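PDB 7CPX: lovastatin nonaketide synthase, polyketide synthase component from Aspergillus terreus, which builds the dihydromonacolin L nonaketide precursor of lovastatin from malonyl-CoA, with its trans-acting enoyl reductase partner LovC. Local coordinates for residues Pro27-Asp39 and Lys379-Leu393. The protein carries 2 engineered substitutions. Numbering follows the deposited sequence.
Sequences PSKLWELLQHPRD and KASFAVRHGVIPPNL
With CG anti to the backbone N (chi1 170°), the indole of Trp31 leaves helix 27-35 toward Phe382, His386 and Val388. Phe382 and His386, one helical turn apart, both carry CG anti to the carbonyl carbon and meet the same indole face at different places. Phe382 brings its CB over the benzo ring, 3.3 Å from Trp31 CE3, whereas His386 CD2 lies near NE1 and CE2. The imidazole forms an offset stack on the five-membered ring, with centroids 4.0 Å apart. Their planes differ by 22°, and so flat a ring can lie against the indole at the partly exposed end of its helix. Gln35 CD lies over the opposite indole face, while Val388 CB meets the edge, 3.7 Å from Trp31 CZ2. Tryptophan suits this place as one broad, flat side chain that touches helix 379-386, strand 388-389 and Pro390 at once.

The Phe382 ring, wholly nonpolar, is a knob filling an apolar hole formed by Pro27, Leu30, Trp31 and Leu34; Leu30 CG approaches its edge in plane. Leu34 CD1 rests 3.7 Å from Lys379 CA. The lysine, extended, carries its charge past this apolar patch, and its NZ bonds to Pro391 O from above the carbonyl plane, with Ser360 O as a weak second acceptor.

The pyrrolidine rings of Pro37 and Pro391 pack where both segments have left their helices, and Leu393 CB lies beside Pro37 CB. The axes of the segments 27-35 and 379-386 cross at -83°, a nearly perpendicular helix pair with an aromatic cluster (Trp31, Phe382, His386) that joins the N-terminal and C-terminal halves of the thiolase-type ketosynthase fold.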
loop_
_atom_site.group_PDB
_atom_site.type_symbol
_atom_site.label_atom_id
_atom_site.label_comp_id
_atom_site.label_asym_id
_atom_site.label_seq_id
_atom_site.Cartn_x
_atom_site.Cartn_y
_atom_site.Cartn_z
ATOM N N PRO A 27 14.240 38.819 -23.051
ATOM C CA PRO A 27 15.059 39.779 -22.290
ATOM C C PRO A 27 14.385 41.122 -22.074
ATOM O O PRO A 27 14.570 41.735 -21.018
ATOM C CB PRO A 27 16.322 39.912 -23.150
ATOM C CG PRO A 27 16.398 38.644 -23.905
ATOM C CD PRO A 27 14.982 38.246 -24.186
ATOM N N SER A 28 13.617 41.608 -23.050
ATOM C CA SER A 28 12.953 42.898 -22.888
ATOM C C SER A 28 11.952 42.853 -21.740
ATOM O O SER A 28 11.903 43.763 -20.903
ATOM C CB SER A 28 12.261 43.298 -24.189
ATOM O OG SER A 28 11.612 44.551 -24.053
ATOM N N LYS A 29 11.144 41.793 -21.683
ATOM C CA LYS A 29 10.190 41.653 -20.590
ATOM C C LYS A 29 10.909 41.500 -19.257
ATOM O O LYS A 29 10.463 42.035 -18.236
ATOM C CB LYS A 29 9.271 40.458 -20.840
ATOM C CG LYS A 29 8.244 40.685 -21.933
ATOM C CD LYS A 29 7.294 39.507 -22.049
ATOM C CE LYS A 29 6.173 39.787 -23.034
ATOM N NZ LYS A 29 6.682 40.054 -24.407
ATOM N N LEU A 30 12.023 40.767 -19.246
ATOM C CA LEU A 30 12.789 40.616 -18.016
ATOM C C LEU A 30 13.310 41.962 -17.531
ATOM O O LEU A 30 13.261 42.259 -16.333
ATOM C CB LEU A 30 13.945 39.642 -18.235
ATOM C CG LEU A 30 14.896 39.450 -17.052
ATOM C CD1 LEU A 30 14.138 39.022 -15.810
ATOM C CD2 LEU A 30 15.965 38.431 -17.394
ATOM N N TRP A 31 13.815 42.789 -18.447
ATOM C CA TRP A 31 14.294 44.110 -18.057
ATOM C C TRP A 31 13.154 44.979 -17.549
ATOM O O TRP A 31 13.306 45.697 -16.554
ATOM C CB TRP A 31 14.991 44.790 -19.234
ATOM C CG TRP A 31 15.290 46.230 -18.978
ATOM C CD1 TRP A 31 14.930 47.292 -19.752
ATOM C CD2 TRP A 31 16.000 46.773 -17.859
ATOM N NE1 TRP A 31 15.378 48.461 -19.190
ATOM C CE2 TRP A 31 16.038 48.169 -18.026
ATOM C CE3 TRP A 31 16.608 46.211 -16.735
ATOM C CZ2 TRP A 31 16.662 49.013 -17.111
ATOM C CZ3 TRP A 31 17.228 47.050 -15.829
ATOM C CH2 TRP A 31 17.249 48.434 -16.022
ATOM N N GLU A 32 12.003 44.932 -18.224
ATOM C CA GLU A 32 10.853 45.700 -17.760
ATOM C C GLU A 32 10.456 45.280 -16.353
ATOM O O GLU A 32 10.152 46.124 -15.503
ATOM C CB GLU A 32 9.679 45.525 -18.722
ATOM C CG GLU A 32 9.898 46.147 -20.088
ATOM C CD GLU A 32 8.771 45.839 -21.055
ATOM O OE1 GLU A 32 7.848 45.090 -20.675
ATOM O OE2 GLU A 32 8.810 46.347 -22.195
ATOM N N LEU A 33 10.456 43.973 -16.091
ATOM C CA LEU A 33 10.145 43.482 -14.754
ATOM C C LEU A 33 11.170 43.974 -13.741
ATOM O O LEU A 33 10.811 44.454 -12.660
ATOM C CB LEU A 33 10.094 41.953 -14.768
ATOM C CG LEU A 33 10.048 41.246 -13.412
ATOM C CD1 LEU A 33 8.840 41.692 -12.612
ATOM C CD2 LEU A 33 10.034 39.742 -13.608
ATOM N N LEU A 34 12.455 43.871 -14.078
ATOM C CA LEU A 34 13.499 44.221 -13.120
ATOM C C LEU A 34 13.460 45.702 -12.771
ATOM O O LEU A 34 13.555 46.068 -11.594
ATOM C CB LEU A 34 14.868 43.832 -13.673
ATOM C CG LEU A 34 15.122 42.327 -13.779
ATOM C CD1 LEU A 34 16.410 42.050 -14.530
ATOM C CD2 LEU A 34 15.169 41.689 -12.402
ATOM N N GLN A 35 13.323 46.572 -13.773
ATOM C CA GLN A 35 13.264 48.003 -13.497
ATOM C C GLN A 35 11.907 48.434 -12.959
ATOM O O GLN A 35 11.808 49.507 -12.354
ATOM C CB GLN A 35 13.600 48.804 -14.757
ATOM C CG GLN A 35 12.544 48.748 -15.845
ATOM C CD GLN A 35 12.958 49.513 -17.083
ATOM O OE1 GLN A 35 13.939 50.258 -17.067
ATOM N NE2 GLN A 35 12.215 49.333 -18.168
ATOM N N HIS A 36 10.868 47.630 -13.167
ATOM C CA HIS A 36 9.525 47.898 -12.652
ATOM C C HIS A 36 9.011 46.633 -11.980
ATOM O O HIS A 36 8.100 45.965 -12.486
ATOM C CB HIS A 36 8.591 48.356 -13.772
ATOM C CG HIS A 36 9.027 49.626 -14.433
ATOM N ND1 HIS A 36 9.671 50.634 -13.748
ATOM C CD2 HIS A 36 8.926 50.047 -15.716
ATOM C CE1 HIS A 36 9.939 51.625 -14.580
ATOM N NE2 HIS A 36 9.499 51.294 -15.779
ATOM N N PRO A 37 9.577 46.275 -10.832
ATOM C CA PRO A 37 9.252 44.985 -10.218
ATOM C C PRO A 37 7.811 44.910 -9.742
ATOM O O PRO A 37 7.180 45.915 -9.410
ATOM C CB PRO A 37 10.231 44.895 -9.043
ATOM C CG PRO A 37 10.564 46.306 -8.723
ATOM C CD PRO A 37 10.551 47.037 -10.032
ATOM N N ARG A 38 7.298 43.683 -9.717
ATOM C CA ARG A 38 5.961 43.387 -9.234
ATOM C C ARG A 38 6.021 42.107 -8.412
ATOM O O ARG A 38 7.002 41.359 -8.459
ATOM C CB ARG A 38 4.965 43.250 -10.392
ATOM C CG ARG A 38 5.462 42.377 -11.532
ATOM C CD ARG A 38 4.431 42.265 -12.641
ATOM N NE ARG A 38 4.939 41.523 -13.788
ATOM C CZ ARG A 38 5.653 42.056 -14.771
ATOM N NH1 ARG A 38 5.972 43.340 -14.779
ATOM N NH2 ARG A 38 6.060 41.280 -15.771
ATOM N N ASP A 39 4.955 41.855 -7.654
ATOM C CA ASP A 39 4.901 40.699 -6.759
ATOM C C ASP A 39 4.728 39.445 -7.611
ATOM O O ASP A 39 3.649 38.857 -7.714
ATOM C CB ASP A 39 3.771 40.854 -5.749
ATOM C CG ASP A 39 3.822 39.810 -4.655
ATOM O OD1 ASP A 39 4.807 39.044 -4.610
ATOM O OD2 ASP A 39 2.878 39.754 -3.839
ATOM N N LYS A 379 20.428 41.254 -14.807
ATOM C CA LYS A 379 20.109 42.491 -14.106
ATOM C C LYS A 379 21.262 43.476 -14.212
ATOM O O LYS A 379 21.053 44.685 -14.358
ATOM C CB LYS A 379 19.780 42.193 -12.645
ATOM C CG LYS A 379 19.331 43.401 -11.843
ATOM C CD LYS A 379 18.713 42.976 -10.524
ATOM C CE LYS A 379 18.203 44.161 -9.728
ATOM N NZ LYS A 379 17.554 43.747 -8.456
ATOM N N ALA A 380 22.496 42.972 -14.142
ATOM C CA ALA A 380 23.650 43.843 -14.308
ATOM C C ALA A 380 23.818 44.251 -15.764
ATOM O O ALA A 380 24.288 45.356 -16.059
ATOM C CB ALA A 380 24.911 43.153 -13.797
ATOM N N SER A 381 23.435 43.373 -16.693
ATOM C CA SER A 381 23.609 43.680 -18.107
ATOM C C SER A 381 22.627 44.754 -18.551
ATOM O O SER A 381 23.024 45.875 -18.892
ATOM C CB SER A 381 23.431 42.410 -18.942
ATOM O OG SER A 381 23.514 42.694 -20.327
ATOM N N PHE A 382 21.330 44.444 -18.502
ATOM C CA PHE A 382 20.325 45.397 -18.960
ATOM C C PHE A 382 20.538 46.749 -18.298
ATOM O O PHE A 382 20.623 47.783 -18.972
ATOM C CB PHE A 382 18.924 44.867 -18.656
ATOM C CG PHE A 382 18.655 43.499 -19.211
ATOM C CD1 PHE A 382 19.234 43.090 -20.398
ATOM C CD2 PHE A 382 17.827 42.620 -18.539
ATOM C CE1 PHE A 382 18.988 41.832 -20.905
ATOM C CE2 PHE A 382 17.575 41.361 -19.040
ATOM C CZ PHE A 382 18.158 40.965 -20.225
ATOM N N ALA A 383 20.664 46.747 -16.971
ATOM C CA ALA A 383 20.937 47.976 -16.240
ATOM C C ALA A 383 22.064 48.757 -16.898
ATOM O O ALA A 383 21.880 49.900 -17.333
ATOM C CB ALA A 383 21.289 47.647 -14.788
ATOM N N VAL A 384 23.241 48.136 -17.008
ATOM C CA VAL A 384 24.396 48.873 -17.501
ATOM C C VAL A 384 24.161 49.329 -18.933
ATOM O O VAL A 384 24.704 50.353 -19.362
ATOM C CB VAL A 384 25.674 48.022 -17.371
ATOM C CG1 VAL A 384 25.933 47.225 -18.635
ATOM C CG2 VAL A 384 26.868 48.901 -17.044
ATOM N N ARG A 385 23.346 48.593 -19.693
ATOM C CA ARG A 385 23.060 49.003 -21.062
ATOM C C ARG A 385 22.070 50.160 -21.102
ATOM O O ARG A 385 22.142 51.010 -21.995
ATOM C CB ARG A 385 22.527 47.820 -21.869
ATOM C CG ARG A 385 22.084 48.187 -23.276
ATOM C CD ARG A 385 22.117 46.980 -24.199
ATOM N NE ARG A 385 21.250 45.903 -23.731
ATOM C CZ ARG A 385 20.080 45.580 -24.270
ATOM N NH1 ARG A 385 19.597 46.220 -25.323
ATOM N NH2 ARG A 385 19.378 44.583 -23.739
ATOM N N HIS A 386 21.144 50.209 -20.146
ATOM C CA HIS A 386 20.106 51.228 -20.120
ATOM C C HIS A 386 20.385 52.334 -19.112
ATOM O O HIS A 386 19.566 53.246 -18.972
ATOM C CB HIS A 386 18.751 50.585 -19.818
ATOM C CG HIS A 386 18.385 49.483 -20.764
ATOM N ND1 HIS A 386 18.201 49.693 -22.113
ATOM C CD2 HIS A 386 18.176 48.162 -20.556
ATOM C CE1 HIS A 386 17.892 48.548 -22.696
ATOM N NE2 HIS A 386 17.870 47.603 -21.773
ATOM N N GLY A 387 21.515 52.279 -18.411
ATOM C CA GLY A 387 21.848 53.323 -17.464
ATOM C C GLY A 387 20.868 53.473 -16.328
ATOM O O GLY A 387 20.795 54.544 -15.723
ATOM N N VAL A 388 20.108 52.427 -16.021
ATOM C CA VAL A 388 19.125 52.445 -14.945
ATOM C C VAL A 388 19.515 51.384 -13.929
ATOM O O VAL A 388 19.738 50.223 -14.291
ATOM C CB VAL A 388 17.700 52.193 -15.472
ATOM C CG1 VAL A 388 16.716 52.104 -14.318
ATOM C CG2 VAL A 388 17.293 53.287 -16.446
ATOM N N ILE A 389 19.597 51.781 -12.665
ATOM C CA ILE A 389 19.869 50.842 -11.581
ATOM C C ILE A 389 18.536 50.259 -11.125
ATOM O O ILE A 389 17.763 50.949 -10.446
ATOM C CB ILE A 389 20.621 51.521 -10.426
ATOM C CG1 ILE A 389 22.054 51.837 -10.863
ATOM C CG2 ILE A 389 20.607 50.630 -9.193
ATOM C CD1 ILE A 389 22.910 52.484 -9.797
ATOM N N PRO A 390 18.222 49.011 -11.470
ATOM C CA PRO A 390 16.916 48.472 -11.115
ATOM C C PRO A 390 16.763 48.376 -9.611
ATOM O O PRO A 390 17.750 48.170 -8.880
ATOM C CB PRO A 390 16.913 47.086 -11.774
ATOM C CG PRO A 390 18.344 46.742 -11.935
ATOM C CD PRO A 390 19.040 48.030 -12.201
ATOM N N PRO A 391 15.545 48.519 -9.102
ATOM C CA PRO A 391 15.319 48.462 -7.657
ATOM C C PRO A 391 15.221 47.023 -7.164
ATOM O O PRO A 391 15.347 46.064 -7.923
ATOM C CB PRO A 391 13.993 49.201 -7.489
ATOM C CG PRO A 391 13.264 48.918 -8.751
ATOM C CD PRO A 391 14.308 48.847 -9.832
ATOM N N ASN A 392 14.994 46.891 -5.860
ATOM C CA ASN A 392 14.759 45.609 -5.214
ATOM C C ASN A 392 13.365 45.623 -4.610
ATOM O O ASN A 392 13.033 46.515 -3.823
ATOM C CB ASN A 392 15.810 45.335 -4.139
ATOM C CG ASN A 392 17.210 45.266 -4.704
ATOM O OD1 ASN A 392 17.811 44.195 -4.781
ATOM N ND2 ASN A 392 17.732 46.413 -5.120
ATOM N N LEU A 393 12.552 44.635 -4.983
ATOM C CA LEU A 393 11.145 44.656 -4.603
ATOM C C LEU A 393 10.971 44.520 -3.094
ATOM O O LEU A 393 10.127 45.202 -2.501
ATOM C CB LEU A 393 10.396 43.548 -5.339
ATOM C CG LEU A 393 8.891 43.458 -5.083
ATOM C CD1 LEU A 393 8.201 44.762 -5.454
ATOM C CD2 LEU A 393 8.289 42.295 -5.855
#